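Putative O-GlcNAcase nagJ (Clostridium perfringens, PDB 6PV5) probably acts as a family 84 glycoside hydrolase with hexosaminidase activity, cleaving terminal N-acetylated hexosamines from glycans. Local coordinates at residues Ile40-Pro44 / Ser161-Leu165; Glu152-Tyr157 / Asn254-Val258; Tyr196-Trp200 / Pro438-Ser442. All blocks are in the same frame, centred on the assembly; numbering follows the deposited sequence.

Contact 1: residues Ile40-Pro44 / Ser161-Leu165; sequences ISIYP and SLKQL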
loop_
_atom_site.group_PDB
_atom_site.type_symbol
_atom_site.label_atom_id
_atom_site.label_comp_id
_atom_site.label_asym_id
_atom_site.label_seq_id
_atom_site.Cartn_x
_atom_site.Cartn_y
_atom_site.Cartn_z
ATOM N N ILE A 40 -10.917 -9.058 18.958
ATOM C CA ILE A 40 -11.368 -9.051 17.577
ATOM C C ILE A 40 -10.446 -8.105 16.812
ATOM O O ILE A 40 -10.095 -7.046 17.328
ATOM C CB ILE A 40 -12.852 -8.631 17.480
ATOM N N SER A 41 -10.033 -8.513 15.608
ATOM C CA SER A 41 -9.127 -7.721 14.787
ATOM C C SER A 41 -9.623 -7.661 13.344
ATOM O O SER A 41 -9.631 -8.673 12.645
ATOM C CB SER A 41 -7.726 -8.262 14.847
ATOM O OG SER A 41 -6.885 -7.579 13.927
ATOM N N ILE A 42 -10.025 -6.459 12.916
ATOM C CA ILE A 42 -10.423 -6.220 11.540
ATOM C C ILE A 42 -9.441 -5.228 10.933
ATOM O O ILE A 42 -9.166 -4.182 11.504
ATOM C CB ILE A 42 -11.875 -5.708 11.436
ATOM C CG1 ILE A 42 -12.844 -6.535 12.288
ATOM C CG2 ILE A 42 -12.306 -5.630 9.972
ATOM C CD1 ILE A 42 -12.962 -7.980 11.861
ATOM N N TYR A 43 -8.925 -5.578 9.762
ATOM C CA TYR A 43 -7.937 -4.763 9.091
ATOM C C TYR A 43 -8.419 -4.586 7.662
ATOM O O TYR A 43 -8.774 -5.578 7.032
ATOM C CB TYR A 43 -6.599 -5.506 9.101
ATOM C CG TYR A 43 -5.379 -4.689 8.767
ATOM C CD1 TYR A 43 -4.785 -3.879 9.723
ATOM C CD2 TYR A 43 -4.799 -4.744 7.511
ATOM C CE1 TYR A 43 -3.651 -3.143 9.438
ATOM C CE2 TYR A 43 -3.637 -4.040 7.219
ATOM C CZ TYR A 43 -3.070 -3.228 8.185
ATOM O OH TYR A 43 -1.948 -2.500 7.924
ATOM N N PRO A 44 -8.470 -3.352 7.103
ATOM C CA PRO A 44 -8.144 -2.119 7.832
ATOM C C PRO A 44 -9.084 -1.842 9.004
ATOM O O PRO A 44 -10.181 -2.390 9.033
ATOM C CB PRO A 44 -8.380 -1.021 6.782
ATOM C CG PRO A 44 -8.183 -1.721 5.458
ATOM C CD PRO A 44 -8.768 -3.100 5.680
ATOM N N SER A 161 -15.010 -8.203 5.850
ATOM C CA SER A 161 -14.882 -7.978 7.280
ATOM C C SER A 161 -15.445 -9.166 8.051
ATOM O O SER A 161 -14.920 -9.508 9.112
ATOM C CB SER A 161 -15.522 -6.692 7.716
ATOM O OG SER A 161 -14.789 -5.578 7.238
ATOM N N LEU A 162 -16.520 -9.778 7.523
ATOM C CA LEU A 162 -17.087 -10.952 8.172
ATOM C C LEU A 162 -16.055 -12.079 8.175
ATOM O O LEU A 162 -15.850 -12.694 9.214
ATOM C CB LEU A 162 -18.402 -11.392 7.514
ATOM C CG LEU A 162 -19.073 -12.600 8.186
ATOM C CD1 LEU A 162 -19.590 -12.265 9.589
ATOM C CD2 LEU A 162 -20.167 -13.216 7.319
ATOM N N LYS A 163 -15.388 -12.297 7.028
ATOM C CA LYS A 163 -14.412 -13.365 6.842
ATOM C C LYS A 163 -13.273 -13.270 7.859
ATOM O O LYS A 163 -12.641 -14.280 8.152
ATOM C CB LYS A 163 -13.878 -13.402 5.404
ATOM N N GLN A 164 -13.037 -12.072 8.410
ATOM C CA GLN A 164 -11.994 -11.848 9.404
ATOM C C GLN A 164 -12.551 -11.962 10.822
ATOM O O GLN A 164 -11.790 -11.940 11.787
ATOM C CB GLN A 164 -11.380 -10.450 9.281
ATOM C CG GLN A 164 -10.647 -10.170 7.979
ATOM C CD GLN A 164 -9.952 -8.826 8.017
ATOM O OE1 GLN A 164 -9.758 -8.219 9.068
ATOM N NE2 GLN A 164 -9.544 -8.352 6.858
ATOM N N LEU A 165 -13.878 -12.059 10.955
ATOM C CA LEU A 165 -14.493 -12.171 12.272
ATOM C C LEU A 165 -14.563 -13.629 12.721
ATOM O O LEU A 165 -14.475 -13.911 13.914
ATOM C CB LEU A 165 -15.885 -11.531 12.256
ATOM C CG LEU A 165 -15.982 -10.143 12.886
ATOM C CD1 LEU A 165 -17.321 -9.507 12.562
ATOM C CD2 LEU A 165 -15.764 -10.203 14.393
#

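Contact 2: residues Glu152-Tyr157 / Asn254-Val258; sequences ETGTFY and NENKV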
loop_
_atom_site.group_PDB
_atom_site.type_symbol
_atom_site.label_atom_id
_atom_site.label_comp_id
_atom_site.label_asym_id
_atom_site.label_seq_id
_atom_site.Cartn_x
_atom_site.Cartn_y
_atom_site.Cartn_z
ATOM N N GLU A 152 -22.901 -2.132 -3.970
ATOM C CA GLU A 152 -22.418 -3.466 -4.283
ATOM C C GLU A 152 -21.023 -3.685 -3.705
ATOM O O GLU A 152 -20.702 -4.791 -3.272
ATOM C CB GLU A 152 -22.492 -3.731 -5.787
ATOM C CG GLU A 152 -23.799 -4.394 -6.197
ATOM C CD GLU A 152 -24.033 -4.514 -7.693
ATOM O OE1 GLU A 152 -24.222 -3.467 -8.335
ATOM O OE2 GLU A 152 -24.023 -5.653 -8.210
ATOM N N THR A 153 -20.213 -2.620 -3.686
ATOM C CA THR A 153 -18.864 -2.712 -3.150
ATOM C C THR A 153 -18.936 -2.825 -1.635
ATOM O O THR A 153 -18.264 -3.673 -1.056
ATOM C CB THR A 153 -17.996 -1.525 -3.579
ATOM O OG1 THR A 153 -17.845 -1.643 -4.994
ATOM C CG2 THR A 153 -16.642 -1.528 -2.904
ATOM N N GLY A 154 -19.776 -1.978 -1.026
ATOM C CA GLY A 154 -19.983 -1.953 0.412
ATOM C C GLY A 154 -20.312 -3.336 0.975
ATOM O O GLY A 154 -19.866 -3.687 2.066
ATOM N N THR A 155 -21.100 -4.107 0.218
ATOM C CA THR A 155 -21.590 -5.411 0.643
ATOM C C THR A 155 -20.458 -6.443 0.558
ATOM O O THR A 155 -20.322 -7.295 1.433
ATOM C CB THR A 155 -22.869 -5.799 -0.127
ATOM O OG1 THR A 155 -23.867 -4.794 0.073
ATOM C CG2 THR A 155 -23.450 -7.132 0.293
ATOM N N PHE A 156 -19.668 -6.358 -0.519
ATOM C CA PHE A 156 -18.440 -7.118 -0.700
ATOM C C PHE A 156 -17.476 -6.891 0.471
ATOM O O PHE A 156 -16.976 -7.856 1.046
ATOM C CB PHE A 156 -17.847 -6.783 -2.068
ATOM C CG PHE A 156 -16.669 -7.613 -2.509
ATOM C CD1 PHE A 156 -16.854 -8.774 -3.245
ATOM C CD2 PHE A 156 -15.370 -7.204 -2.238
ATOM C CE1 PHE A 156 -15.769 -9.525 -3.676
ATOM C CE2 PHE A 156 -14.289 -7.950 -2.678
ATOM C CZ PHE A 156 -14.486 -9.108 -3.395
ATOM N N TYR A 157 -17.261 -5.623 0.856
ATOM C CA TYR A 157 -16.372 -5.285 1.959
ATOM C C TYR A 157 -16.956 -5.740 3.293
ATOM O O TYR A 157 -16.215 -6.037 4.226
ATOM C CB TYR A 157 -16.069 -3.783 2.029
ATOM C CG TYR A 157 -15.237 -3.247 0.890
ATOM C CD1 TYR A 157 -14.420 -4.085 0.144
ATOM C CD2 TYR A 157 -15.270 -1.904 0.556
ATOM C CE1 TYR A 157 -13.681 -3.612 -0.926
ATOM C CE2 TYR A 157 -14.501 -1.407 -0.483
ATOM C CZ TYR A 157 -13.708 -2.260 -1.229
ATOM O OH TYR A 157 -12.983 -1.773 -2.276
ATOM N N ASN A 254 -12.244 -7.123 -11.489
ATOM C CA ASN A 254 -13.690 -6.967 -11.385
ATOM C C ASN A 254 -14.246 -7.820 -10.251
ATOM O O ASN A 254 -15.020 -7.345 -9.427
ATOM C CB ASN A 254 -14.404 -7.314 -12.695
ATOM C CG ASN A 254 -14.098 -6.348 -13.822
ATOM O OD1 ASN A 254 -13.570 -5.258 -13.604
ATOM N ND2 ASN A 254 -14.441 -6.735 -15.039
ATOM N N GLU A 255 -13.853 -9.095 -10.211
ATOM C CA GLU A 255 -14.367 -9.990 -9.185
ATOM C C GLU A 255 -13.971 -9.519 -7.789
ATOM O O GLU A 255 -14.606 -9.918 -6.817
ATOM C CB GLU A 255 -13.896 -11.419 -9.436
ATOM C CG GLU A 255 -14.513 -12.015 -10.684
ATOM C CD GLU A 255 -13.856 -13.285 -11.180
ATOM O OE1 GLU A 255 -13.351 -14.045 -10.328
ATOM O OE2 GLU A 255 -13.846 -13.502 -12.415
ATOM N N ASN A 256 -12.951 -8.650 -7.699
ATOM C CA ASN A 256 -12.389 -8.266 -6.407
ATOM C C ASN A 256 -12.786 -6.849 -5.992
ATOM O O ASN A 256 -12.370 -6.375 -4.932
ATOM C CB ASN A 256 -10.878 -8.501 -6.369
ATOM C CG ASN A 256 -10.559 -9.960 -6.124
ATOM O OD1 ASN A 256 -10.747 -10.457 -5.020
ATOM N ND2 ASN A 256 -10.110 -10.654 -7.150
ATOM N N LYS A 257 -13.614 -6.193 -6.818
ATOM C CA LYS A 257 -14.061 -4.833 -6.574
ATOM C C LYS A 257 -12.858 -3.907 -6.646
ATOM O O LYS A 257 -12.758 -2.942 -5.896
ATOM C CB LYS A 257 -14.812 -4.710 -5.245
ATOM C CG LYS A 257 -16.130 -5.477 -5.173
ATOM C CD LYS A 257 -17.089 -5.174 -6.312
ATOM C CE LYS A 257 -18.493 -5.679 -6.055
ATOM N NZ LYS A 257 -19.321 -5.590 -7.278
ATOM N N VAL A 258 -11.960 -4.212 -7.582
ATOM C CA VAL A 258 -10.772 -3.413 -7.797
ATOM C C VAL A 258 -10.872 -2.821 -9.190
ATOM O O VAL A 258 -10.928 -3.566 -10.159
ATOM C CB VAL A 258 -9.480 -4.250 -7.656
ATOM C CG1 VAL A 258 -8.260 -3.471 -8.100
ATOM C CG2 VAL A 258 -9.294 -4.801 -6.250
HETATM O O HOH W 1 -11.457 -3.702 -3.298
#

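Contact 3: residues Tyr196-Trp200 / Pro438-Ser442; sequences YGTPW and PMRFS. With EDO (1,2-ethanediol), chain E.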
loop_
_atom_site.group_PDB
_atom_site.type_symbol
_atom_site.label_atom_id
_atom_site.label_comp_id
_atom_site.label_asym_id
_atom_site.label_seq_id
_atom_site.Cartn_x
_atom_site.Cartn_y
_atom_site.Cartn_z
ATOM N N TYR A 196 10.478 1.624 -12.036
ATOM C CA TYR A 196 11.395 1.102 -13.042
ATOM C C TYR A 196 12.005 -0.223 -12.570
ATOM O O TYR A 196 11.999 -0.549 -11.376
ATOM C CB TYR A 196 12.348 2.153 -13.642
ATOM C CG TYR A 196 13.181 3.039 -12.741
ATOM C CD1 TYR A 196 14.392 2.599 -12.211
ATOM C CD2 TYR A 196 12.841 4.371 -12.514
ATOM C CE1 TYR A 196 15.191 3.423 -11.421
ATOM C CE2 TYR A 196 13.627 5.204 -11.720
ATOM C CZ TYR A 196 14.810 4.732 -11.162
ATOM O OH TYR A 196 15.590 5.536 -10.362
ATOM N N GLY A 197 12.472 -1.007 -13.548
ATOM C CA GLY A 197 12.982 -2.350 -13.330
ATOM C C GLY A 197 12.004 -3.404 -13.842
ATOM O O GLY A 197 10.942 -3.067 -14.353
ATOM N N THR A 198 12.365 -4.680 -13.654
ATOM C CA THR A 198 11.591 -5.820 -14.106
ATOM C C THR A 198 10.148 -5.724 -13.614
ATOM O O THR A 198 9.901 -5.564 -12.413
ATOM C CB THR A 198 12.225 -7.131 -13.624
ATOM O OG1 THR A 198 13.541 -7.175 -14.176
ATOM C CG2 THR A 198 11.429 -8.353 -14.025
ATOM N N PRO A 199 9.155 -5.869 -14.524
ATOM C CA PRO A 199 7.745 -5.789 -14.146
ATOM C C PRO A 199 7.293 -6.973 -13.306
ATOM O O PRO A 199 7.932 -8.015 -13.284
ATOM C CB PRO A 199 7.018 -5.862 -15.499
ATOM C CG PRO A 199 7.985 -6.615 -16.389
ATOM C CD PRO A 199 9.339 -6.086 -15.974
ATOM N N TRP A 200 6.164 -6.796 -12.627
ATOM C CA TRP A 200 5.498 -7.927 -12.025
ATOM C C TRP A 200 5.051 -8.869 -13.137
ATOM O O TRP A 200 4.710 -8.423 -14.236
ATOM C CB TRP A 200 4.307 -7.468 -11.185
ATOM C CG TRP A 200 4.684 -6.753 -9.925
ATOM C CD1 TRP A 200 5.914 -6.682 -9.333
ATOM C CD2 TRP A 200 3.786 -6.022 -9.076
ATOM N NE1 TRP A 200 5.845 -5.963 -8.169
ATOM C CE2 TRP A 200 4.548 -5.552 -7.979
ATOM C CE3 TRP A 200 2.424 -5.711 -9.141
ATOM C CZ2 TRP A 200 3.976 -4.784 -6.966
ATOM C CZ3 TRP A 200 1.862 -4.959 -8.131
ATOM C CH2 TRP A 200 2.631 -4.505 -7.055
ATOM N N PRO A 438 4.809 0.656 -5.295
ATOM C CA PRO A 438 5.525 -0.394 -4.564
ATOM C C PRO A 438 6.877 -0.664 -5.219
ATOM O O PRO A 438 7.258 0.003 -6.183
ATOM C CB PRO A 438 4.541 -1.575 -4.714
ATOM C CG PRO A 438 4.013 -1.395 -6.151
ATOM C CD PRO A 438 3.925 0.108 -6.346
ATOM N N MET A 439 7.597 -1.652 -4.674
ATOM C CA MET A 439 8.868 -2.111 -5.211
ATOM C C MET A 439 8.611 -3.083 -6.363
ATOM O O MET A 439 7.569 -3.745 -6.392
ATOM C CB MET A 439 9.638 -2.886 -4.129
ATOM C CG MET A 439 10.105 -2.015 -2.970
ATOM S SD MET A 439 11.149 -2.936 -1.790
ATOM C CE MET A 439 9.889 -3.884 -0.955
ATOM N N ARG A 440 9.619 -3.259 -7.224
ATOM C CA ARG A 440 9.516 -4.282 -8.254
ATOM C C ARG A 440 9.387 -5.666 -7.618
ATOM O O ARG A 440 8.966 -6.604 -8.294
ATOM C CB ARG A 440 10.676 -4.190 -9.249
ATOM C CG ARG A 440 11.991 -4.791 -8.774
ATOM C CD ARG A 440 12.932 -4.865 -9.974
ATOM N NE ARG A 440 14.148 -5.634 -9.729
ATOM C CZ ARG A 440 15.289 -5.113 -9.269
ATOM N NH1 ARG A 440 15.375 -3.815 -9.010
ATOM N NH2 ARG A 440 16.337 -5.896 -9.061
ATOM N N PHE A 441 9.735 -5.774 -6.322
ATOM C CA PHE A 441 9.668 -7.018 -5.558
ATOM C C PHE A 441 8.297 -7.142 -4.918
ATOM O O PHE A 441 8.008 -6.478 -3.917
ATOM C CB PHE A 441 10.738 -7.074 -4.462
ATOM C CG PHE A 441 12.132 -6.820 -4.986
ATOM C CD1 PHE A 441 12.794 -7.783 -5.743
ATOM C CD2 PHE A 441 12.757 -5.600 -4.765
ATOM C CE1 PHE A 441 14.058 -7.522 -6.259
ATOM C CE2 PHE A 441 14.027 -5.340 -5.255
ATOM C CZ PHE A 441 14.676 -6.307 -6.008
ATOM N N SER A 442 7.467 -8.012 -5.502
ATOM C CA SER A 442 6.047 -8.037 -5.205
ATOM C C SER A 442 5.797 -8.466 -3.764
ATOM O O SER A 442 5.146 -7.759 -2.998
ATOM C CB SER A 442 5.316 -8.943 -6.160
ATOM O OG SER A 442 3.963 -9.058 -5.761
HETATM C C1 EDO E . 14.572 -9.255 -11.360
HETATM O O1 EDO E . 15.698 -8.447 -11.674
HETATM C C2 EDO E . 14.110 -9.123 -9.953
HETATM O O2 EDO E . 12.770 -8.657 -9.793
HETATM O O HOH W 2 13.483 -1.558 -9.532
HETATM O O HOH W 3 10.146 -7.458 -10.758
#

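Contact 1: residues Ile40-Pro44 / Ser161-Leu165
The side-chain amide of Gln164 presents the edge that carries OE1 and NE2 to the backbone N and O of Tyr43, and two hydrogen bonds hold it there. Tyr43 N donates to Gln164 OE1 at 2.9 Å, in the carbonyl plane and on a lone pair, with an N-H...O angle of 162°. Gln164 NE2 donates back to Tyr43 O, also at 2.9 Å, and this acceptor lies only 12° out of the amide plane. The pair of bonds to N and O of one residue resembles the way a neighbouring strand would pair with it. Gln164 spans the gap because its chain is extended beyond CG (chi2 -174°).

Ile42 packs beside this pair, its CA 3.2 Å from Gln164 OE1. Its CG2 lies 3.7 Å from Ser161 OG, and its CD1 packs 3.9 Å from Leu165 CG. Ser161 OG has its own polar partners in Tyr132 and Lys216. The Tyr43 ring leads away to helices 446-457 and 464-476, where its OH bonds to Ser467.

The contact therefore ties the N-terminal lead-in to segment 161-165, at helix 152-163 of the domain resembling domain 2 of family 20 enzymes. Since one amide atom must accept and the other donate, the pairing fixes the amide's rotation without any charged group.

Contact 2: residues Glu152-Tyr157 / Asn254-Val258
Phe156 of helix 152-163 meets Lys257 in the Schellman motif that ends helix 243-255, a helix of the (beta/alpha)8 barrel. Lys257 has a positive phi (65°), and its backbone N bonds back to Asn254 O within the last turn.

The main apolar interaction is CH-pi: Lys257 CG stands over one face of the Phe156 ring, 3.7 Å from the centroid and 23° off the normal. A bend at chi2 (-53°) carries the rest of the lysine past the ring toward the start of the other helix, and its CD passes Thr153 OG1 at 3.8 Å. The far end of the ring approaches two backbone carbonyls of the turn, with CE1 3.4 Å from Glu255 O and CE2 3.4 Å from Asn256 O. Tyr73 and Leu77 of helix 72-82 also touch Phe156.

Lys257 NZ makes its salt bridge with Asp71. Glu152 OE2 is farther off, 4.8 Å from Lys257 NZ, but lies close to Asp71 OD1, so the lysine probably also offsets the closeness of the two carboxylates.

One water links the two segments, at the junction between the N-terminal domain and the barrel: it lies in the plane of the Tyr157 ring at its edge, 2.7 Å from Tyr157 OH, and is placed to donate to Lys257 O, 3.0 Å away.

Contact 3: residues Tyr196-Trp200 / Pro438-Ser442
Arg440 and Thr198 meet where the loop after the first strand of the (beta/alpha)8 barrel, 188-192, lies against the loop after the last, 431-436. The contact joins the loops that follow the two strands at which the barrel closes.

Arg440 can be followed outward. Its CB lies 3.5 Å from Thr198 O. CG, placed between the backbone N and the carbonyl carbon (chi1 79°), sits over the centre of the Phe441 ring face. From there the chain extends to NE, with CD 3.7 Å from Thr198 N and passing Gly197 CA. NE makes a weak hydrogen bond of 3.3 Å to O2 of a 1,2-ethanediol, probably a crystallisation additive. At the tip, Phe441 CZ lies over the centre of one guanidinium face. NH1 forms a salt bridge with Glu412 and donates to a water at 3.0 Å, which in turn donates to Tyr196 O; the water lies in the guanidinium plane, at its edge. NH2 is turned toward the diol's O1. The tip is therefore held by the covering ring, by charge and by a water link to the opposing loop. A second water donates to the diol's O2 and is placed to donate to Thr198 O and Arg440 O, though acceptors outnumber its protons. The Tyr196 side chain is about 8 Å from that of Asp305, the predicted proton donor, so the contact borders the probable catalytic region.

Deeper in, Trp200 packs across Pro438, with its CZ2 3.5 Å from Pro438 CG. Ser442 CB makes a CH-pi contact over one face of the five-membered ring, 3.9 Å from its centroid, while Ser442 OG bonds to Gln208 on helix 202-214. Phe195 also meets the indole. Trp200 NE1 gives Met439 O a weak hydrogen bond of 3.3 Å, bent to 137° at the hydrogen.

How the contacts relate
Contacts 1 and 2 share helix 152-163 of the N-terminal domain: their centres are 16 Å apart, contact 2 using its start and contact 1 its end. Contact 3 belongs to the barrel, its centre 29 Å from that of contact 1 and 26 Å from that of contact 2. Along the chain, contacts 1 and 2 cross, as do 2 and 3, whereas contact 1 closes before contact 3 opens. Contact 1 lies within the N-terminal domain, and contact 2 joins that domain to the barrel, the probable catalytic part of this piece of a longer protein. Helix 446-457 follows contact 3 in the chain and is touched by Tyr43 and Tyr157 from contacts 1 and 2.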